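Local coordinates for Glyco_hydro_cc domain-containing protein (Cryptococcus neoformans, PDB 6UBC) that binds oligosaccharides as a GH128 subgroup VII protein, probably recognising fragments of beta-1,3-glucan, at residues G201-V206 with Q407-S412. Sequence-based numbering, arbitrary orientation.
Sequences GIKAGV and QAYAYS
The axes of the short strand segments 204-206 and 407-411, which run parallel, diverge by 39°, and Y409 is gripped through both its backbone N and its O. Y409 N donates to K203 O (3.0 Å), and Y409 O accepts from G205 N (2.6 Å). This pairing brings the first and last parallel strands of the catalytic core together, closing the curled sheet in the manner of the (beta/alpha)8 barrel known for GH128 enzymes. The Y409-K203 bond is fairly straight but reaches the carbonyl from well above its plane; the bond from G205 is more bent at the hydrogen, yet meets the acceptor almost head-on. K203 O accepts from W221 NE1 as well, tying in the neighbouring strand.

Outside the barrel wall, facing helix 431-441, the Y409 ring lies flat against the opposite backbone. Its CG sits between the backbone N and the carbonyl carbon (chi1 58°), which turns one ring face onto A204, whose CA stands 3.9 Å from the centroid in a CH-pi contact. K203 CB packs at the ring's CE2 (3.5 Å), while the extended lysine chain carries NZ to the backbone oxygens of F400, E401 and V406. Y409 OH is hydrogen-bonded to E401 OE2, and A204 CB rests 3.5 Å from Y409 OH.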
loop_
_atom_site.group_PDB
_atom_site.type_symbol
_atom_site.label_atom_id
_atom_site.label_comp_id
_atom_site.label_asym_id
_atom_site.label_seq_id
_atom_site.Cartn_x
_atom_site.Cartn_y
_atom_site.Cartn_z
ATOM N N GLY A 201 1.465 16.604 -0.884
ATOM C CA GLY A 201 0.739 16.940 -2.127
ATOM C C GLY A 201 1.235 16.188 -3.343
ATOM O O GLY A 201 1.001 16.639 -4.473
ATOM N N ILE A 202 1.832 15.004 -3.141
ATOM C CA ILE A 202 2.307 14.145 -4.264
ATOM C C ILE A 202 1.688 12.757 -4.052
ATOM O O ILE A 202 2.051 12.106 -3.078
ATOM C CB ILE A 202 3.845 14.074 -4.306
ATOM C CG1 ILE A 202 4.503 15.463 -4.372
ATOM C CG2 ILE A 202 4.302 13.189 -5.474
ATOM C CD1 ILE A 202 5.980 15.433 -4.207
ATOM N N LYS A 203 0.789 12.353 -4.920
ATOM C CA LYS A 203 0.119 11.037 -4.712
ATOM C C LYS A 203 1.166 9.936 -4.805
ATOM O O LYS A 203 1.009 8.905 -4.131
ATOM C CB LYS A 203 -0.936 10.799 -5.779
ATOM C CG LYS A 203 -2.190 11.657 -5.658
ATOM C CD LYS A 203 -3.276 11.226 -6.604
ATOM C CE LYS A 203 -4.486 12.138 -6.625
ATOM N NZ LYS A 203 -5.636 11.546 -7.330
ATOM N N ALA A 204 2.117 10.073 -5.719
ATOM C CA ALA A 204 2.971 8.924 -6.070
ATOM C C ALA A 204 3.887 8.597 -4.896
ATOM O O ALA A 204 4.513 9.506 -4.311
ATOM C CB ALA A 204 3.790 9.255 -7.324
ATOM N N GLY A 205 4.038 7.313 -4.606
ATOM C CA GLY A 205 4.997 6.838 -3.631
ATOM C C GLY A 205 5.707 5.580 -4.127
ATOM O O GLY A 205 5.522 5.176 -5.286
ATOM N N VAL A 206 6.374 4.907 -3.202
ATOM C CA VAL A 206 6.996 3.619 -3.588
ATOM C C VAL A 206 7.044 2.713 -2.374
ATOM O O VAL A 206 7.111 3.230 -1.254
ATOM C CB VAL A 206 8.351 3.844 -4.259
ATOM C CG1 VAL A 206 9.431 4.141 -3.217
ATOM C CG2 VAL A 206 8.724 2.606 -5.130
ATOM N N GLN A 407 -5.998 8.928 -3.039
ATOM C CA GLN A 407 -5.159 10.034 -2.479
ATOM C C GLN A 407 -3.670 9.689 -2.505
ATOM O O GLN A 407 -2.867 10.573 -2.281
ATOM C CB GLN A 407 -5.515 10.371 -1.034
ATOM C CG GLN A 407 -6.972 10.614 -0.844
ATOM C CD GLN A 407 -7.185 12.031 -1.177
ATOM O OE1 GLN A 407 -6.749 12.907 -0.414
ATOM N NE2 GLN A 407 -7.830 12.207 -2.325
ATOM N N ALA A 408 -3.300 8.433 -2.769
ATOM C CA ALA A 408 -1.882 8.032 -2.863
ATOM C C ALA A 408 -1.814 6.666 -3.566
ATOM O O ALA A 408 -2.784 5.878 -3.422
ATOM C CB ALA A 408 -1.256 8.000 -1.463
ATOM N N TYR A 409 -0.679 6.375 -4.202
ATOM C CA TYR A 409 -0.424 5.049 -4.803
ATOM C C TYR A 409 1.079 4.801 -4.804
ATOM O O TYR A 409 1.938 5.740 -4.802
ATOM C CB TYR A 409 -1.017 5.012 -6.209
ATOM C CG TYR A 409 -0.446 6.081 -7.107
ATOM C CD1 TYR A 409 0.730 5.876 -7.829
ATOM C CD2 TYR A 409 -1.071 7.308 -7.280
ATOM C CE1 TYR A 409 1.279 6.845 -8.648
ATOM C CE2 TYR A 409 -0.541 8.287 -8.116
ATOM C CZ TYR A 409 0.651 8.059 -8.804
ATOM O OH TYR A 409 1.193 8.980 -9.656
ATOM N N ALA A 410 1.398 3.507 -4.798
ATOM C CA ALA A 410 2.794 3.018 -4.809
ATOM C C ALA A 410 2.933 1.796 -5.699
ATOM O O ALA A 410 2.246 0.750 -5.497
ATOM C CB ALA A 410 3.238 2.712 -3.395
ATOM N N TYR A 411 3.947 1.875 -6.550
ATOM C CA TYR A 411 4.467 0.737 -7.325
ATOM C C TYR A 411 4.879 -0.408 -6.403
ATOM O O TYR A 411 5.672 -0.213 -5.445
ATOM C CB TYR A 411 5.599 1.260 -8.168
ATOM C CG TYR A 411 6.095 0.362 -9.265
ATOM C CD1 TYR A 411 6.892 -0.749 -8.979
ATOM C CD2 TYR A 411 5.778 0.607 -10.572
ATOM C CE1 TYR A 411 7.401 -1.530 -9.997
ATOM C CE2 TYR A 411 6.293 -0.152 -11.604
ATOM C CZ TYR A 411 7.074 -1.249 -11.318
ATOM O OH TYR A 411 7.584 -1.990 -12.337
ATOM N N SER A 412 4.396 -1.629 -6.679
ATOM C CA SER A 412 4.729 -2.789 -5.834
ATOM C C SER A 412 6.135 -3.252 -6.163
ATOM O O SER A 412 6.383 -3.525 -7.353
ATOM C CB SER A 412 3.752 -3.894 -6.037
ATOM O OG SER A 412 4.118 -4.974 -5.211
#